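NLP/P60 family protein (Bacillus cereus ATCC 10987, PDB 3H41) probably cleaves gamma-D-glutamyl-L-lysine bonds in murein peptides as a cysteine peptidase of the NlpC/P60 family, releasing the dipeptide L-Ala-gamma-D-Glu during cell wall degradation. Local coordinates at residues Leu150-Tyr158 with Lys167-Phe177; Pro118-Leu129 with Leu140-Leu150. One frame throughout, in Å; residues are numbered along the deposited sequence.

Interaction 1: Leu150-Tyr158 with Lys167-Phe177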
loop_
_atom_site.group_PDB
_atom_site.type_symbol
_atom_site.label_atom_id
_atom_site.label_comp_id
_atom_site.label_asym_id
_atom_site.label_seq_id
_atom_site.Cartn_x
_atom_site.Cartn_y
_atom_site.Cartn_z
ATOM N N LEU A 150 11.515 7.875 14.442
ATOM C CA LEU A 150 11.860 9.265 14.594
ATOM C C LEU A 150 13.121 9.324 15.443
ATOM O O LEU A 150 13.152 8.731 16.524
ATOM C CB LEU A 150 10.756 10.022 15.305
ATOM C CG LEU A 150 10.961 11.502 15.664
ATOM C CD1 LEU A 150 11.066 12.371 14.411
ATOM C CD2 LEU A 150 9.789 11.944 16.568
ATOM N N LEU A 151 14.134 10.043 14.954
ATOM C CA LEU A 151 15.325 10.295 15.755
ATOM C C LEU A 151 15.349 11.675 16.412
ATOM O O LEU A 151 15.795 11.805 17.549
ATOM C CB LEU A 151 16.565 10.087 14.923
ATOM C CG LEU A 151 16.738 8.710 14.276
ATOM C CD1 LEU A 151 17.880 8.762 13.275
ATOM C CD2 LEU A 151 16.958 7.627 15.314
ATOM N N SER A 152 14.898 12.696 15.695
ATOM C CA SER A 152 14.932 14.086 16.170
ATOM C C SER A 152 14.099 14.950 15.234
ATOM O O SER A 152 13.716 14.522 14.163
ATOM C CB SER A 152 16.377 14.625 16.326
ATOM O OG SER A 152 17.073 14.719 15.098
ATOM N N GLU A 153 13.793 16.148 15.682
ATOM C CA GLU A 153 12.945 17.107 14.962
ATOM C C GLU A 153 13.529 18.500 15.143
ATOM O O GLU A 153 13.917 18.873 16.271
ATOM C CB GLU A 153 11.559 17.098 15.578
ATOM C CG GLU A 153 10.573 18.084 14.936
ATOM C CD GLU A 153 9.206 18.061 15.597
ATOM O OE1 GLU A 153 9.036 17.346 16.593
ATOM O OE2 GLU A 153 8.295 18.772 15.125
ATOM N N ASP A 154 13.606 19.271 14.067
ATOM C CA ASP A 154 13.921 20.698 14.204
ATOM C C ASP A 154 12.774 21.519 13.637
ATOM O O ASP A 154 11.681 20.988 13.436
ATOM C CB ASP A 154 15.264 21.029 13.575
ATOM C CG ASP A 154 15.306 20.771 12.075
ATOM O OD1 ASP A 154 14.236 20.818 11.430
ATOM O OD2 ASP A 154 16.415 20.540 11.550
ATOM N N THR A 155 13.008 22.806 13.374
ATOM C CA THR A 155 11.939 23.662 12.920
ATOM C C THR A 155 11.476 23.352 11.509
ATOM O O THR A 155 10.370 23.730 11.172
ATOM C CB THR A 155 12.312 25.180 12.976
ATOM O OG1 THR A 155 13.476 25.429 12.198
ATOM C CG2 THR A 155 12.568 25.617 14.410
ATOM N N ILE A 156 12.311 22.722 10.677
ATOM C CA ILE A 156 11.902 22.439 9.298
ATOM C C ILE A 156 11.734 20.945 8.930
ATOM O O ILE A 156 11.186 20.636 7.858
ATOM C CB ILE A 156 12.817 23.129 8.258
ATOM C CG1 ILE A 156 14.258 22.597 8.332
ATOM C CG2 ILE A 156 12.782 24.698 8.413
ATOM C CD1 ILE A 156 15.086 22.898 7.054
ATOM N N SER A 157 12.180 20.029 9.796
ATOM C CA SER A 157 12.363 18.630 9.392
ATOM C C SER A 157 12.210 17.619 10.505
ATOM O O SER A 157 12.246 17.962 11.687
ATOM C CB SER A 157 13.748 18.438 8.762
ATOM O OG SER A 157 14.767 18.760 9.685
ATOM N N TYR A 158 12.028 16.367 10.109
ATOM C CA TYR A 158 12.150 15.249 11.014
ATOM C C TYR A 158 13.371 14.482 10.550
ATOM O O TYR A 158 13.579 14.335 9.333
ATOM C CB TYR A 158 10.972 14.288 10.894
ATOM C CG TYR A 158 9.609 14.874 11.153
ATOM C CD1 TYR A 158 9.235 15.258 12.426
ATOM C CD2 TYR A 158 8.688 15.005 10.131
ATOM C CE1 TYR A 158 7.973 15.784 12.669
ATOM C CE2 TYR A 158 7.406 15.533 10.369
ATOM C CZ TYR A 158 7.062 15.916 11.634
ATOM O OH TYR A 158 5.812 16.433 11.899
ATOM N N LYS A 167 20.845 7.325 8.389
ATOM C CA LYS A 167 19.984 8.392 8.874
ATOM C C LYS A 167 19.624 9.313 7.704
ATOM O O LYS A 167 20.426 9.479 6.757
ATOM C CB LYS A 167 20.706 9.169 9.968
ATOM C CG LYS A 167 21.082 8.307 11.191
ATOM C CD LYS A 167 21.694 9.168 12.293
ATOM C CE LYS A 167 21.982 8.372 13.583
ATOM N NZ LYS A 167 22.804 7.176 13.323
ATOM N N ALA A 168 18.419 9.862 7.782
ATOM C CA ALA A 168 17.814 10.650 6.725
ATOM C C ALA A 168 16.894 11.672 7.318
ATOM O O ALA A 168 16.465 11.584 8.486
ATOM C CB ALA A 168 17.005 9.737 5.780
ATOM N N TRP A 169 16.470 12.604 6.480
ATOM C CA TRP A 169 15.524 13.609 6.918
ATOM C C TRP A 169 14.512 13.971 5.842
ATOM O O TRP A 169 14.774 13.762 4.655
ATOM C CB TRP A 169 16.277 14.829 7.389
ATOM C CG TRP A 169 16.937 15.675 6.328
ATOM C CD1 TRP A 169 18.217 15.580 5.863
ATOM C CD2 TRP A 169 16.352 16.811 5.693
ATOM N NE1 TRP A 169 18.451 16.572 4.934
ATOM C CE2 TRP A 169 17.309 17.336 4.810
ATOM C CE3 TRP A 169 15.069 17.398 5.746
ATOM C CZ2 TRP A 169 17.057 18.467 3.992
ATOM C CZ3 TRP A 169 14.802 18.514 4.921
ATOM C CH2 TRP A 169 15.808 19.044 4.064
ATOM N N LEU A 170 13.353 14.457 6.276
ATOM C CA LEU A 170 12.307 14.946 5.373
ATOM C C LEU A 170 11.709 16.230 5.916
ATOM O O LEU A 170 11.749 16.488 7.116
ATOM C CB LEU A 170 11.200 13.921 5.143
ATOM C CG LEU A 170 10.375 13.467 6.325
ATOM C CD1 LEU A 170 9.030 12.889 5.811
ATOM C CD2 LEU A 170 11.152 12.439 7.158
ATOM N N ARG A 171 11.184 17.052 5.018
ATOM C CA ARG A 171 10.473 18.256 5.435
ATOM C C ARG A 171 9.301 17.896 6.306
ATOM O O ARG A 171 8.617 16.902 6.049
ATOM C CB ARG A 171 9.993 19.049 4.224
ATOM C CG ARG A 171 11.069 19.800 3.480
ATOM C CD ARG A 171 11.349 21.135 4.141
ATOM N NE ARG A 171 12.484 21.804 3.521
ATOM C CZ ARG A 171 12.844 23.068 3.719
ATOM N NH1 ARG A 171 12.188 23.846 4.580
ATOM N NH2 ARG A 171 13.938 23.534 3.111
ATOM N N LYS A 172 9.073 18.708 7.336
ATOM C CA LYS A 172 7.941 18.501 8.227
ATOM C C LYS A 172 6.575 18.436 7.546
ATOM O O LYS A 172 5.661 17.786 8.051
ATOM C CB LYS A 172 7.901 19.628 9.244
ATOM C CG LYS A 172 8.726 19.370 10.434
ATOM C CD LYS A 172 8.631 20.591 11.353
ATOM C CE LYS A 172 8.708 20.189 12.770
ATOM N NZ LYS A 172 9.097 21.343 13.623
ATOM N N ASN A 173 6.406 19.169 6.453
ATOM C CA ASN A 173 5.138 19.173 5.751
ATOM C C ASN A 173 4.880 17.832 5.024
ATOM O O ASN A 173 3.756 17.589 4.556
ATOM C CB ASN A 173 5.094 20.295 4.724
ATOM C CG ASN A 173 4.884 21.670 5.348
ATOM O OD1 ASN A 173 4.189 21.819 6.358
ATOM N ND2 ASN A 173 5.473 22.690 4.725
ATOM N N ASP A 174 5.913 17.000 4.876
ATOM C CA ASP A 174 5.766 15.705 4.196
ATOM C C ASP A 174 5.402 14.564 5.116
ATOM O O ASP A 174 5.207 13.444 4.645
ATOM C CB ASP A 174 7.038 15.312 3.444
ATOM C CG ASP A 174 7.227 16.074 2.148
ATOM O OD1 ASP A 174 6.212 16.409 1.500
ATOM O OD2 ASP A 174 8.399 16.312 1.762
ATOM N N GLY A 175 5.322 14.809 6.418
ATOM C CA GLY A 175 5.075 13.723 7.362
ATOM C C GLY A 175 4.435 14.188 8.649
ATOM O O GLY A 175 4.255 15.398 8.878
ATOM N N THR A 176 4.098 13.211 9.484
ATOM C CA THR A 176 3.470 13.402 10.787
ATOM C C THR A 176 4.115 12.411 11.737
ATOM O O THR A 176 4.360 11.288 11.308
ATOM C CB THR A 176 1.971 13.011 10.669
ATOM O OG1 THR A 176 1.319 13.867 9.712
ATOM C CG2 THR A 176 1.257 13.062 12.013
ATOM N N PHE A 177 4.317 12.739 13.009
ATOM C CA PHE A 177 4.781 11.662 13.880
ATOM C C PHE A 177 3.719 11.134 14.817
ATOM O O PHE A 177 2.754 11.823 15.142
ATOM C CB PHE A 177 6.132 11.935 14.566
ATOM C CG PHE A 177 6.049 12.744 15.806
ATOM C CD1 PHE A 177 5.860 12.130 17.028
ATOM C CD2 PHE A 177 6.216 14.125 15.748
ATOM C CE1 PHE A 177 5.807 12.870 18.183
ATOM C CE2 PHE A 177 6.168 14.885 16.896
ATOM C CZ PHE A 177 5.968 14.259 18.124
HETATM O O HOH W 1 9.711 23.051 6.297
HETATM O O HOH W 2 3.570 15.789 13.513
#

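Interaction 2: Pro118-Leu129 with Leu140-Leu150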
loop_
_atom_site.group_PDB
_atom_site.type_symbol
_atom_site.label_atom_id
_atom_site.label_comp_id
_atom_site.label_asym_id
_atom_site.label_seq_id
_atom_site.Cartn_x
_atom_site.Cartn_y
_atom_site.Cartn_z
ATOM N N PRO A 118 8.413 5.648 18.657
ATOM C CA PRO A 118 7.676 6.628 17.872
ATOM C C PRO A 118 8.265 6.790 16.463
ATOM O O PRO A 118 9.476 6.633 16.269
ATOM C CB PRO A 118 7.789 7.915 18.693
ATOM C CG PRO A 118 7.928 7.398 20.147
ATOM C CD PRO A 118 8.791 6.170 19.981
ATOM N N PHE A 119 7.393 7.052 15.497
ATOM C CA PHE A 119 7.768 7.033 14.085
ATOM C C PHE A 119 7.150 8.198 13.342
ATOM O O PHE A 119 6.179 8.807 13.784
ATOM C CB PHE A 119 7.423 5.711 13.413
ATOM C CG PHE A 119 5.947 5.355 13.409
ATOM C CD1 PHE A 119 5.039 6.009 12.575
ATOM C CD2 PHE A 119 5.483 4.280 14.164
ATOM C CE1 PHE A 119 3.702 5.669 12.568
ATOM C CE2 PHE A 119 4.129 3.927 14.167
ATOM C CZ PHE A 119 3.231 4.637 13.379
ATOM N N VAL A 120 7.740 8.486 12.183
ATOM C CA VAL A 120 7.226 9.448 11.257
ATOM C C VAL A 120 6.492 8.670 10.188
ATOM O O VAL A 120 7.012 7.667 9.676
ATOM C CB VAL A 120 8.369 10.268 10.588
ATOM C CG1 VAL A 120 7.800 11.207 9.495
ATOM C CG2 VAL A 120 9.141 11.077 11.652
ATOM N N LEU A 121 5.269 9.090 9.904
ATOM C CA LEU A 121 4.448 8.493 8.855
ATOM C C LEU A 121 4.424 9.500 7.706
ATOM O O LEU A 121 4.146 10.679 7.909
ATOM C CB LEU A 121 3.035 8.204 9.351
ATOM C CG LEU A 121 2.204 7.404 8.310
ATOM C CD1 LEU A 121 1.626 6.152 8.845
ATOM C CD2 LEU A 121 1.104 8.334 7.823
ATOM N N VAL A 122 4.767 9.058 6.506
ATOM C CA VAL A 122 4.825 9.945 5.381
ATOM C C VAL A 122 3.361 10.207 4.946
ATOM O O VAL A 122 2.617 9.259 4.723
ATOM C CB VAL A 122 5.621 9.303 4.245
ATOM C CG1 VAL A 122 5.552 10.152 2.987
ATOM C CG2 VAL A 122 7.042 9.098 4.664
ATOM N N THR A 123 2.971 11.471 4.829
ATOM C CA THR A 123 1.561 11.842 4.699
ATOM C C THR A 123 1.217 12.569 3.382
ATOM O O THR A 123 0.104 13.026 3.207
ATOM C CB THR A 123 1.092 12.685 5.914
ATOM O OG1 THR A 123 2.022 13.755 6.142
ATOM C CG2 THR A 123 1.009 11.793 7.160
ATOM N N LYS A 124 2.184 12.724 2.498
ATOM C CA LYS A 124 1.930 13.113 1.117
ATOM C C LYS A 124 2.031 11.882 0.193
ATOM O O LYS A 124 2.654 10.897 0.542
ATOM C CB LYS A 124 2.950 14.156 0.670
ATOM C CG LYS A 124 2.843 15.466 1.445
ATOM C CD LYS A 124 1.682 16.291 0.926
ATOM C CE LYS A 124 1.729 17.730 1.478
ATOM N NZ LYS A 124 1.533 17.738 2.962
ATOM N N PRO A 125 1.464 11.967 -1.016
ATOM C CA PRO A 125 1.443 10.777 -1.901
ATOM C C PRO A 125 2.804 10.107 -2.092
ATOM O O PRO A 125 2.947 8.886 -1.978
ATOM C CB PRO A 125 0.920 11.353 -3.221
ATOM C CG PRO A 125 0.031 12.506 -2.773
ATOM C CD PRO A 125 0.785 13.133 -1.630
ATOM N N THR A 126 3.805 10.920 -2.399
ATOM C CA THR A 126 5.183 10.523 -2.187
ATOM C C THR A 126 5.932 11.736 -1.608
ATOM O O THR A 126 5.427 12.868 -1.622
ATOM C CB THR A 126 5.902 10.060 -3.463
ATOM O OG1 THR A 126 6.064 11.149 -4.387
ATOM C CG2 THR A 126 5.186 8.861 -4.139
ATOM N N ALA A 127 7.125 11.489 -1.101
ATOM C CA ALA A 127 7.977 12.580 -0.594
ATOM C C ALA A 127 9.411 12.183 -0.768
ATOM O O ALA A 127 9.692 10.988 -0.855
ATOM C CB ALA A 127 7.695 12.812 0.913
ATOM N N ILE A 128 10.321 13.164 -0.760
ATOM C CA ILE A 128 11.775 12.903 -0.815
ATOM C C ILE A 128 12.408 12.862 0.594
ATOM O O ILE A 128 12.244 13.774 1.398
ATOM C CB ILE A 128 12.519 13.912 -1.737
ATOM C CG1 ILE A 128 11.829 14.001 -3.106
ATOM C CG2 ILE A 128 14.105 13.533 -1.914
ATOM C CD1 ILE A 128 11.714 12.668 -3.863
ATOM N N LEU A 129 13.106 11.756 0.867
ATOM C CA LEU A 129 13.989 11.614 2.038
ATOM C C LEU A 129 15.402 11.901 1.597
ATOM O O LEU A 129 15.823 11.400 0.538
ATOM C CB LEU A 129 13.954 10.177 2.568
ATOM C CG LEU A 129 12.812 9.751 3.445
ATOM C CD1 LEU A 129 12.990 8.307 3.815
ATOM C CD2 LEU A 129 12.813 10.614 4.669
ATOM N N LEU A 140 15.955 9.419 -1.484
ATOM C CA LEU A 140 14.994 8.356 -1.821
ATOM C C LEU A 140 13.594 8.940 -1.871
ATOM O O LEU A 140 13.138 9.606 -0.924
ATOM C CB LEU A 140 15.035 7.242 -0.771
ATOM C CG LEU A 140 14.131 6.042 -1.012
ATOM C CD1 LEU A 140 14.559 5.352 -2.346
ATOM C CD2 LEU A 140 14.243 5.055 0.151
ATOM N N GLU A 141 12.897 8.687 -2.977
ATOM C CA GLU A 141 11.474 9.033 -3.027
ATOM C C GLU A 141 10.665 7.917 -2.331
ATOM O O GLU A 141 10.660 6.766 -2.788
ATOM C CB GLU A 141 11.011 9.211 -4.465
ATOM C CG GLU A 141 9.548 9.669 -4.541
ATOM C CD GLU A 141 9.050 9.893 -5.977
ATOM O OE1 GLU A 141 9.801 9.662 -6.938
ATOM O OE2 GLU A 141 7.901 10.333 -6.154
ATOM N N VAL A 142 9.931 8.272 -1.275
ATOM C CA VAL A 142 9.196 7.288 -0.496
ATOM C C VAL A 142 7.682 7.513 -0.623
ATOM O O VAL A 142 7.205 8.648 -0.869
ATOM C CB VAL A 142 9.610 7.288 0.976
ATOM C CG1 VAL A 142 11.060 6.749 1.098
ATOM C CG2 VAL A 142 9.511 8.680 1.603
ATOM N N SER A 143 6.931 6.436 -0.397
ATOM C CA SER A 143 5.479 6.472 -0.465
ATOM C C SER A 143 4.764 6.961 0.798
ATOM O O SER A 143 5.184 6.694 1.903
ATOM C CB SER A 143 4.989 5.036 -0.730
ATOM O OG SER A 143 3.573 4.926 -0.632
ATOM N N TYR A 144 3.639 7.636 0.601
ATOM C CA TYR A 144 2.582 7.736 1.586
ATOM C C TYR A 144 2.532 6.421 2.355
ATOM O O TYR A 144 2.609 5.325 1.786
ATOM C CB TYR A 144 1.224 7.959 0.880
ATOM C CG TYR A 144 0.110 8.155 1.864
ATOM C CD1 TYR A 144 -0.022 9.356 2.542
ATOM C CD2 TYR A 144 -0.766 7.117 2.188
ATOM C CE1 TYR A 144 -1.034 9.542 3.480
ATOM C CE2 TYR A 144 -1.782 7.291 3.152
ATOM C CZ TYR A 144 -1.893 8.524 3.802
ATOM O OH TYR A 144 -2.850 8.781 4.788
ATOM N N ASN A 145 2.436 6.547 3.666
ATOM C CA ASN A 145 2.211 5.408 4.578
ATOM C C ASN A 145 3.484 4.662 4.964
ATOM O O ASN A 145 3.411 3.664 5.671
ATOM C CB ASN A 145 1.184 4.408 4.027
ATOM C CG ASN A 145 0.656 3.465 5.103
ATOM O OD1 ASN A 145 0.368 3.884 6.242
ATOM N ND2 ASN A 145 0.564 2.170 4.758
ATOM N N THR A 146 4.630 5.133 4.487
ATOM C CA THR A 146 5.958 4.680 4.957
ATOM C C THR A 146 6.123 5.144 6.411
ATOM O O THR A 146 5.762 6.286 6.729
ATOM C CB THR A 146 7.064 5.261 4.066
ATOM O OG1 THR A 146 6.880 4.817 2.679
ATOM C CG2 THR A 146 8.482 4.885 4.595
ATOM N N ARG A 147 6.603 4.257 7.286
ATOM C CA ARG A 147 6.855 4.577 8.678
ATOM C C ARG A 147 8.313 4.321 8.989
ATOM O O ARG A 147 8.799 3.231 8.759
ATOM C CB ARG A 147 6.006 3.745 9.630
ATOM C CG ARG A 147 4.512 3.862 9.432
ATOM C CD ARG A 147 3.951 2.638 8.669
ATOM N NE ARG A 147 2.512 2.789 8.461
ATOM C CZ ARG A 147 1.587 2.631 9.413
ATOM N NH1 ARG A 147 1.916 2.253 10.640
ATOM N NH2 ARG A 147 0.320 2.835 9.131
ATOM N N LEU A 148 9.003 5.334 9.513
ATOM C CA LEU A 148 10.383 5.182 9.939
ATOM C C LEU A 148 10.579 5.761 11.342
ATOM O O LEU A 148 9.988 6.799 11.686
ATOM C CB LEU A 148 11.327 5.845 8.944
ATOM C CG LEU A 148 11.302 5.277 7.518
ATOM C CD1 LEU A 148 11.924 6.281 6.553
ATOM C CD2 LEU A 148 11.993 3.920 7.397
ATOM N N PRO A 149 11.421 5.112 12.148
ATOM C CA PRO A 149 11.604 5.624 13.519
ATOM C C PRO A 149 12.103 7.080 13.562
ATOM O O PRO A 149 13.011 7.452 12.814
ATOM C CB PRO A 149 12.671 4.696 14.099
ATOM C CG PRO A 149 12.627 3.459 13.282
ATOM C CD PRO A 149 12.196 3.888 11.912
ATOM N N LEU A 150 11.515 7.875 14.442
ATOM C CA LEU A 150 11.860 9.265 14.594
ATOM C C LEU A 150 13.121 9.324 15.443
ATOM O O LEU A 150 13.152 8.731 16.524
ATOM C CB LEU A 150 10.756 10.022 15.305
ATOM C CG LEU A 150 10.961 11.502 15.664
ATOM C CD1 LEU A 150 11.066 12.371 14.411
ATOM C CD2 LEU A 150 9.789 11.944 16.568
HETATM O O HOH W 3 11.387 7.257 17.973
#

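Interaction 1: Leu150-Tyr158 with Lys167-Phe177
Lys172 lies across the ring of Tyr158, its CG 4.1 Å from the ring centroid and over one face in a CH-pi contact. Beyond the ring the lysine chain runs on to the 154-156 loop, where NZ donates to the backbone oxygen of Asp154. The carboxylate of Glu153 comes close to the same ammonium group in a salt bridge, though its exact place is less sure. Gly175 O lies at the edge of the tyrosine ring, near its plane, 3.5 Å from Tyr158 CE2. Tyr158 CE1 in turn meets the edge of the Phe177 ring, 3.9 Å from CD2. Phe177 takes CD2 of Leu150 over one face, 20° off the ring normal. The tyrosine OH is tied through a water to the backbone N of Phe177.

Behind this layer stands the backbone. Tyr158 and Leu170 form an antiparallel hydrogen-bonded pair, and Lys172 N donates to Ile156 O (2.9 Å, 167° at the hydrogen), holding the base of the lysine beside Ile156. The loop itself is shaped by an Asx turn: OD1 of Asp154 accepts from Ile156 N and, from the opposite face of the carboxylate, from Ser157 OG at 2.7 Å. With OG placed between N and the carbonyl carbon (chi1 61°), Ser157 turns its hydroxyl back to that carboxylate, while its CB lies 3.5 Å from CE3 of Trp169. On the outer side Ile156 CD1 covers one face of the Arg171 guanidinium.

The contact belongs to the second SH3-like domain: the hairpin of strands 157-161 and 167-171, a 3-10 turn, then strand 175-178, with Val120 of strand 119-122 against Tyr158 and Leu129 of strand 126-131 against Leu170.

Interaction 2: Pro118-Leu129 with Leu140-Leu150
Val122 CG2 meets Val142 CG2 at 4.0 Å, joining the two antiparallel ladders of this bacterial SH3-like (SH3b) barrel: strand 119-122 with 147-150, and strand 126-129 with 140-143. The register shifts by one residue between them, and a type II turn from Ser143 to Thr146 carries the second segment across.

The packed side holds Val120, Val122, Leu129, Val142 and Leu148. CD1 of Leu129 and CD1 of Leu148 come tip to tip at 3.6 Å, and Leu129 also crosses Val142 at about a right angle. Val160 of strand 157-161 touches Val120 and Leu148 here. At the turn Thr146 OG1 and N both donate to Ser143 O, while Asn145 N reaches Val122 O almost straight (176°). Tyr144, CG anti to N (chi1 -176°), sets its ring edge against the backbone, with Lys124 O and Thr123 C near its plane; its OH is hydrogen-bonded to Ser226 OG and its ring meets Phe199 edge-to-face, linking the turn to the NlpC/P60 part of the chain.

The other side is more polar. Arg147, with helix 218-225 against it, lies alongside Phe119 and Leu121, its CG over the phenylalanine face (4.1 Å from the centroid) and CD1 of Leu121 over its guanidinium face, 3.5 Å from NE. NE and NH2 both grip Asn145 OD1, which with Gln181 on NH1 fixes the rotation of the guanidinium. The looser ends are exposed Pro118, whose O shares a water with Leu150 O, and partly exposed Ile128 and Glu141, where Ile128 CD1 rests on Glu141 CB at 3.6 Å. The extended glutamate runs on past it, with Trp40 as a second partner of its carboxylate, and Thr126 OG1 donates to the anti lone pair of Glu141 OE2 at 2.7 Å.

Both interactions belong to the same antiparallel, SH3-like barrel sheet of the second SH3-like domain, their centres about 9 Å apart. They share Leu150, whose other methyl, CD1, packs on Val120 CG2 in interaction 2. Strand 175-178 then runs beside strand 119-122, with Thr176 O 2.8 Å from Leu121 N, and Lys124 NZ lies 2.7 Å from Asn173 O, a probable hydrogen bond that ties the 3-10 turn to the 123-125 loop. Neither contact forms part of the site that holds L-Ala-gamma-D-Glu. Interaction 2 touches the catalytic domain through helix 218-225, which follows the probable nucleophile Cys216, whereas interaction 1 lies farther out, its centre about 22 Å from the centre of the chain, against about 12 Å for interaction 2.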